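Local coordinates for VlsE1 (PDB 1L8W), which is a variable surface lipoprotein of the Lyme disease spirochaete, probably serving evasion of the host immune response through antigenic switching, at residues A[61-64]-A[65-69]; A[151-154]-A[155-159]; A[304-307]-A[308-312]. One frame throughout, in Å; residues are numbered along the deposited sequence.

Contact 1. Residues A[61-64]-A[65-69]; sequences DVKT and YFTTV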
loop_
_atom_site.group_PDB
_atom_site.type_symbol
_atom_site.label_atom_id
_atom_site.label_comp_id
_atom_site.label_asym_id
_atom_site.label_seq_id
_atom_site.Cartn_x
_atom_site.Cartn_y
_atom_site.Cartn_z
ATOM N N ASP A 61 -12.306 -2.905 -2.596
ATOM C CA ASP A 61 -12.495 -2.652 -1.176
ATOM C C ASP A 61 -11.554 -1.522 -0.753
ATOM O O ASP A 61 -11.848 -0.776 0.190
ATOM C CB ASP A 61 -12.184 -3.902 -0.347
ATOM C CG ASP A 61 -13.264 -4.952 -0.452
ATOM O OD1 ASP A 61 -14.446 -4.595 -0.281
ATOM O OD2 ASP A 61 -12.936 -6.130 -0.703
ATOM N N VAL A 62 -10.436 -1.397 -1.466
ATOM C CA VAL A 62 -9.452 -0.365 -1.182
ATOM C C VAL A 62 -10.041 1.013 -1.478
ATOM O O VAL A 62 -9.828 1.974 -0.737
ATOM C CB VAL A 62 -8.169 -0.569 -2.037
ATOM C CG1 VAL A 62 -7.177 0.565 -1.780
ATOM C CG2 VAL A 62 -7.540 -1.914 -1.708
ATOM N N LYS A 63 -10.789 1.097 -2.569
ATOM C CA LYS A 63 -11.415 2.346 -2.953
ATOM C C LYS A 63 -12.463 2.683 -1.905
ATOM O O LYS A 63 -12.549 3.823 -1.434
ATOM C CB LYS A 63 -12.061 2.210 -4.334
ATOM C CG LYS A 63 -12.584 3.516 -4.931
ATOM C CD LYS A 63 -13.261 3.248 -6.264
ATOM C CE LYS A 63 -13.728 4.526 -6.928
ATOM N NZ LYS A 63 -12.587 5.372 -7.338
ATOM N N THR A 64 -13.249 1.678 -1.535
ATOM C CA THR A 64 -14.305 1.845 -0.535
ATOM C C THR A 64 -13.718 2.380 0.773
ATOM O O THR A 64 -14.302 3.259 1.420
ATOM C CB THR A 64 -15.015 0.498 -0.274
ATOM O OG1 THR A 64 -15.617 0.043 -1.492
ATOM C CG2 THR A 64 -16.092 0.639 0.797
ATOM N N TYR A 65 -12.567 1.834 1.162
ATOM C CA TYR A 65 -11.884 2.264 2.373
ATOM C C TYR A 65 -11.606 3.769 2.330
ATOM O O TYR A 65 -11.969 4.496 3.256
ATOM C CB TYR A 65 -10.562 1.508 2.550
ATOM C CG TYR A 65 -9.659 2.127 3.599
ATOM C CD1 TYR A 65 -9.850 1.876 4.965
ATOM C CD2 TYR A 65 -8.651 3.016 3.227
ATOM C CE1 TYR A 65 -9.055 2.506 5.930
ATOM C CE2 TYR A 65 -7.852 3.651 4.182
ATOM C CZ TYR A 65 -8.059 3.397 5.528
ATOM O OH TYR A 65 -7.278 4.056 6.453
ATOM N N PHE A 66 -10.971 4.239 1.259
ATOM C CA PHE A 66 -10.675 5.666 1.139
ATOM C C PHE A 66 -11.934 6.537 1.098
ATOM O O PHE A 66 -11.993 7.559 1.772
ATOM C CB PHE A 66 -9.805 5.949 -0.098
ATOM C CG PHE A 66 -8.380 5.464 0.027
ATOM C CD1 PHE A 66 -7.583 5.859 1.099
ATOM C CD2 PHE A 66 -7.831 4.623 -0.940
ATOM C CE1 PHE A 66 -6.247 5.421 1.204
ATOM C CE2 PHE A 66 -6.513 4.185 -0.848
ATOM C CZ PHE A 66 -5.718 4.580 0.222
ATOM N N THR A 67 -12.938 6.136 0.318
ATOM C CA THR A 67 -14.179 6.908 0.228
ATOM C C THR A 67 -14.795 7.047 1.623
ATOM O O THR A 67 -15.182 8.144 2.042
ATOM C CB THR A 67 -15.220 6.234 -0.688
ATOM O OG1 THR A 67 -14.607 5.860 -1.929
ATOM C CG2 THR A 67 -16.393 7.220 -0.989
ATOM N N THR A 68 -14.867 5.929 2.341
ATOM C CA THR A 68 -15.420 5.910 3.690
ATOM C C THR A 68 -14.616 6.846 4.607
ATOM O O THR A 68 -15.193 7.532 5.445
ATOM C CB THR A 68 -15.408 4.471 4.279
ATOM O OG1 THR A 68 -16.120 3.588 3.402
ATOM C CG2 THR A 68 -16.076 4.443 5.654
ATOM N N VAL A 69 -13.291 6.858 4.449
ATOM C CA VAL A 69 -12.414 7.718 5.236
ATOM C C VAL A 69 -12.708 9.171 4.870
ATOM O O VAL A 69 -12.778 10.044 5.734
ATOM C CB VAL A 69 -10.905 7.444 4.932
ATOM C CG1 VAL A 69 -10.038 8.554 5.543
ATOM C CG2 VAL A 69 -10.492 6.094 5.476
#
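Thr64 O takes two bonds from one residue. Thr68 N donates to Thr64 O at 2.9 Å, and Thr68 OG1 donates to Thr64 O at 2.7 Å. The two donors arrive from opposite faces of the carbonyl plane, and the hydroxyl sits 38° out of that plane. Thr68 OG1 can fold back because it lies beside its own backbone N, anti to the carbonyl carbon (chi1 -56°). Thr64 OG1 is turned the same way and bonds Ser60 O, one turn earlier. Thr67 N donates to Lys63 O at 2.9 Å. Thr67 OG1 is hydrogen-bonded to Glu129 OE2, and Lys63 NZ reaches Glu129 O.

All of this lies on the helix 59-80, which packs against the helices 106-131 and 294-333. The apolar side is carried by Val62 and Phe66, which run side by side and point the same way. Val62 CG1 meets the ring at Phe66 CE2, 3.8 Å away. Phe66 continues onto Ala128 and Leu313, so it touches both neighbouring helices. Next to it, Tyr65 CD2 lies 3.7 Å above one face of the Phe66 ring, offset toward the rim. Val69 CG2 lies over one face of the Tyr65 ring, toward its rim, from a turn further on. Tyr65 CB rests 3.4 Å from Val62 O, while Tyr65 OH is hydrogen-bonded to Thr317 OG1 on the helix 294-333.

Contact 2. Residues A[151-154]-A[155-159]; sequences ADKA and SVKGI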
loop_
_atom_site.group_PDB
_atom_site.type_symbol
_atom_site.label_atom_id
_atom_site.label_comp_id
_atom_site.label_asym_id
_atom_site.label_seq_id
_atom_site.Cartn_x
_atom_site.Cartn_y
_atom_site.Cartn_z
ATOM N N ALA A 151 1.284 -3.925 -14.128
ATOM C CA ALA A 151 0.313 -3.215 -13.308
ATOM C C ALA A 151 0.068 -1.858 -13.946
ATOM O O ALA A 151 0.950 -1.313 -14.601
ATOM C CB ALA A 151 0.843 -3.038 -11.889
ATOM N N ASP A 152 -1.131 -1.323 -13.757
ATOM C CA ASP A 152 -1.480 -0.018 -14.307
ATOM C C ASP A 152 -0.635 1.018 -13.578
ATOM O O ASP A 152 -0.765 1.193 -12.367
ATOM C CB ASP A 152 -2.974 0.256 -14.096
ATOM C CG ASP A 152 -3.435 1.547 -14.756
ATOM O OD1 ASP A 152 -3.182 2.642 -14.208
ATOM O OD2 ASP A 152 -4.047 1.457 -15.836
ATOM N N LYS A 153 0.234 1.701 -14.315
ATOM C CA LYS A 153 1.116 2.688 -13.709
ATOM C C LYS A 153 0.416 3.897 -13.102
ATOM O O LYS A 153 0.877 4.435 -12.096
ATOM C CB LYS A 153 2.178 3.136 -14.720
ATOM C CG LYS A 153 1.688 3.224 -16.147
ATOM C CD LYS A 153 2.738 3.839 -17.059
ATOM C CE LYS A 153 3.062 5.261 -16.625
ATOM N NZ LYS A 153 4.065 5.926 -17.510
ATOM N N ALA A 154 -0.692 4.328 -13.700
ATOM C CA ALA A 154 -1.426 5.476 -13.176
ATOM C C ALA A 154 -2.070 5.136 -11.831
ATOM O O ALA A 154 -2.216 6.001 -10.968
ATOM C CB ALA A 154 -2.495 5.924 -14.173
ATOM N N SER A 155 -2.469 3.879 -11.660
ATOM C CA SER A 155 -3.071 3.434 -10.403
ATOM C C SER A 155 -1.971 3.300 -9.346
ATOM O O SER A 155 -2.135 3.739 -8.206
ATOM C CB SER A 155 -3.766 2.080 -10.594
ATOM O OG SER A 155 -4.318 1.605 -9.382
ATOM N N VAL A 156 -0.849 2.694 -9.737
ATOM C CA VAL A 156 0.286 2.500 -8.832
ATOM C C VAL A 156 0.812 3.825 -8.301
ATOM O O VAL A 156 0.810 4.068 -7.097
ATOM C CB VAL A 156 1.472 1.776 -9.535
ATOM C CG1 VAL A 156 2.609 1.590 -8.559
ATOM C CG2 VAL A 156 1.035 0.428 -10.079
ATOM N N LYS A 157 1.255 4.688 -9.211
ATOM C CA LYS A 157 1.809 5.984 -8.831
ATOM C C LYS A 157 0.818 6.874 -8.120
ATOM O O LYS A 157 1.193 7.621 -7.210
ATOM C CB LYS A 157 2.361 6.722 -10.053
ATOM C CG LYS A 157 3.610 6.102 -10.636
ATOM C CD LYS A 157 4.315 7.084 -11.552
ATOM C CE LYS A 157 3.437 7.480 -12.722
ATOM N NZ LYS A 157 3.019 6.274 -13.490
ATOM N N GLY A 158 -0.445 6.804 -8.541
ATOM C CA GLY A 158 -1.468 7.617 -7.910
ATOM C C GLY A 158 -1.748 7.158 -6.494
ATOM O O GLY A 158 -1.939 7.965 -5.586
ATOM N N ILE A 159 -1.780 5.848 -6.292
ATOM C CA ILE A 159 -2.041 5.339 -4.958
ATOM C C ILE A 159 -0.891 5.758 -4.047
ATOM O O ILE A 159 -1.113 6.176 -2.910
ATOM C CB ILE A 159 -2.217 3.803 -4.983
ATOM C CG1 ILE A 159 -3.535 3.459 -5.689
ATOM C CG2 ILE A 159 -2.233 3.230 -3.564
ATOM C CD1 ILE A 159 -3.809 1.975 -5.778
#
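Asp152 has CG anti to its backbone N (chi1 -175°), which brings OD1 over the first turn, where it accepts from Ser155 N at 2.9 Å. The carboxylate uses the anti lone pair of OD1, and the N-H...O angle is 142°. Bends at chi3 and chi4 turn the Lys157 chain back over Lys153 O. Lys157 NZ thereby makes a weak bond of 3.1 Å to Lys153 O, which also accepts from Lys157 N.

Asp152 is the N-cap of the helix 153-170. Its backbone takes part too: Val156 N donates to Asp152 O at 3.0 Å, in the carbonyl plane. The capping carboxylate would probably be favoured by the positive end of the helix dipole.

On the buried side, Ala151 CB touches Val156 CG2 at 3.9 Å. Val156 also packs on Ile248 and Ile252 of the helix 247-252. Ser155 OG bonds Ala131 O and Lys283 N, which ties the first turn to two other parts of the chain. Lys153 and Lys157 lie alongside each other, with Lys157 NZ 3.3 Å from Lys153 CE. Lys153 NZ to Lys157 NZ is 4.2 Å, and these like charges probably repel. Lys153 NZ has a long, weak ion pair with Asp237.

Contact 3. Residues A[304-307]-A[308-312]; sequences AAES and AVRKV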
loop_
_atom_site.group_PDB
_atom_site.type_symbol
_atom_site.label_atom_id
_atom_site.label_comp_id
_atom_site.label_asym_id
_atom_site.label_seq_id
_atom_site.Cartn_x
_atom_site.Cartn_y
_atom_site.Cartn_z
ATOM N N ALA A 304 -0.034 -12.831 1.664
ATOM C CA ALA A 304 0.941 -11.751 1.750
ATOM C C ALA A 304 0.392 -10.425 1.251
ATOM O O ALA A 304 0.511 -9.397 1.919
ATOM C CB ALA A 304 2.199 -12.125 0.957
ATOM N N ALA A 305 -0.190 -10.450 0.059
ATOM C CA ALA A 305 -0.753 -9.255 -0.547
ATOM C C ALA A 305 -1.815 -8.691 0.383
ATOM O O ALA A 305 -1.863 -7.485 0.642
ATOM C CB ALA A 305 -1.370 -9.601 -1.912
ATOM N N GLU A 306 -2.661 -9.577 0.895
ATOM C CA GLU A 306 -3.723 -9.158 1.801
ATOM C C GLU A 306 -3.152 -8.608 3.099
ATOM O O GLU A 306 -3.575 -7.547 3.570
ATOM C CB GLU A 306 -4.679 -10.327 2.052
ATOM C CG GLU A 306 -5.527 -10.645 0.815
ATOM C CD GLU A 306 -6.339 -11.911 0.949
ATOM O OE1 GLU A 306 -6.549 -12.382 2.093
ATOM O OE2 GLU A 306 -6.782 -12.428 -0.100
ATOM N N SER A 307 -2.186 -9.305 3.683
ATOM C CA SER A 307 -1.591 -8.786 4.912
ATOM C C SER A 307 -0.870 -7.472 4.630
ATOM O O SER A 307 -0.951 -6.538 5.421
ATOM C CB SER A 307 -0.615 -9.794 5.511
ATOM O OG SER A 307 -1.330 -10.870 6.077
ATOM N N ALA A 308 -0.162 -7.403 3.505
ATOM C CA ALA A 308 0.550 -6.178 3.148
ATOM C C ALA A 308 -0.425 -5.000 3.082
ATOM O O ALA A 308 -0.163 -3.928 3.630
ATOM C CB ALA A 308 1.257 -6.340 1.804
ATOM N N VAL A 309 -1.550 -5.189 2.404
ATOM C CA VAL A 309 -2.506 -4.098 2.311
ATOM C C VAL A 309 -3.181 -3.792 3.654
ATOM O O VAL A 309 -3.309 -2.628 4.033
ATOM C CB VAL A 309 -3.565 -4.365 1.228
ATOM C CG1 VAL A 309 -4.188 -5.729 1.436
ATOM C CG2 VAL A 309 -4.622 -3.273 1.271
ATOM N N ARG A 310 -3.594 -4.819 4.389
ATOM C CA ARG A 310 -4.216 -4.585 5.685
ATOM C C ARG A 310 -3.265 -3.823 6.611
ATOM O O ARG A 310 -3.706 -2.984 7.397
ATOM C CB ARG A 310 -4.625 -5.903 6.347
ATOM C CG ARG A 310 -5.857 -6.577 5.753
ATOM C CD ARG A 310 -6.362 -7.690 6.659
ATOM N NE ARG A 310 -5.439 -8.821 6.723
ATOM C CZ ARG A 310 -5.616 -9.974 6.081
ATOM N NH1 ARG A 310 -6.688 -10.164 5.324
ATOM N NH2 ARG A 310 -4.720 -10.937 6.198
ATOM N N LYS A 311 -1.964 -4.115 6.530
ATOM C CA LYS A 311 -0.985 -3.425 7.374
ATOM C C LYS A 311 -0.840 -1.953 6.976
ATOM O O LYS A 311 -0.794 -1.067 7.836
ATOM C CB LYS A 311 0.395 -4.104 7.302
ATOM C CG LYS A 311 0.525 -5.390 8.105
ATOM C CD LYS A 311 1.990 -5.870 8.172
ATOM C CE LYS A 311 2.123 -7.050 9.142
ATOM N NZ LYS A 311 3.535 -7.485 9.310
ATOM N N VAL A 312 -0.752 -1.688 5.678
ATOM C CA VAL A 312 -0.615 -0.309 5.211
ATOM C C VAL A 312 -1.848 0.564 5.516
ATOM O O VAL A 312 -1.715 1.677 6.034
ATOM C CB VAL A 312 -0.295 -0.277 3.701
ATOM C CG1 VAL A 312 -1.135 -1.289 2.994
ATOM C CG2 VAL A 312 -0.573 1.098 3.127
HETATM O O HOH W 1 -8.343 -12.022 3.886
HETATM O O HOH W 2 -5.604 -12.962 4.577
HETATM O O HOH W 3 -3.160 -9.664 8.500
#
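Glu306 and Arg310 sit one turn apart on a regular alpha-helix, where Val309 N donates to Ala305 O at 2.9 Å and Lys311 N donates to Ser307 O at the same spacing. This is part of the long helix 294-333, and the pair is an i to i+4 Glu-Arg pair.

The direct salt bridge is long, with Glu306 OE1 3.9 Å from Arg310 NH1. Two waters also bridge the pair. One donates to Glu306 OE1 and accepts from Arg310 NH1; the other donates to the same oxygen at 2.7 Å and accepts from Arg310 NH2. Glu306 OE1 is thus gripped by two water donors, while Glu306 OE2 forms a salt bridge with Lys302. The carboxylate and guanidinium planes stand 74° apart, so the two groups do not meet as a flat, two-pronged pair.

Arg310 is bent at chi3 (-68°), and this lays the guanidinium back over the preceding turn. Glu306 CB lies over one face of it, 3.8 Å from Arg310 NH1. The waters lie in the plane at its edge, where the N-H groups point. The three waters at its edge and Glu306 CB over one face probably limit the rotation of the guanidinium.

Away from this pair, Ala308 packs on Ile276 and Ala277 of the helix 269-281 and on Val215 of the helix 205-216. Lys311 passes Ser307 O with its CG and ends at the carbonyls of Val215 and Val218. Ser307 OG bonds Gly303 O. A third water accepts from Arg310 NE at 3.0 Å and lies 3.3 Å from Ser307 OG.

The three contacts follow one another along the chain; contacts 1 and 3 lie within helices, and contact 2 spans the start of a third. Their centres are 15 to 17 Å apart, and none touches another. Contact 1 and contact 3 come nearest, with closest atoms about 4 Å apart. Their helices pack together: Tyr65 and Phe66 reach Leu313, just beyond contact 3. Contact 2 is about 5 Å from contact 1 and about 7 Å from contact 3 at the nearest atoms. It relates to contact 1 through the end of the helix 106-131, since Ser155 bonds Ala131 while Phe66 touches Ala128. Contact 3 lies nearest the centre of the chain, about 7 Å from it.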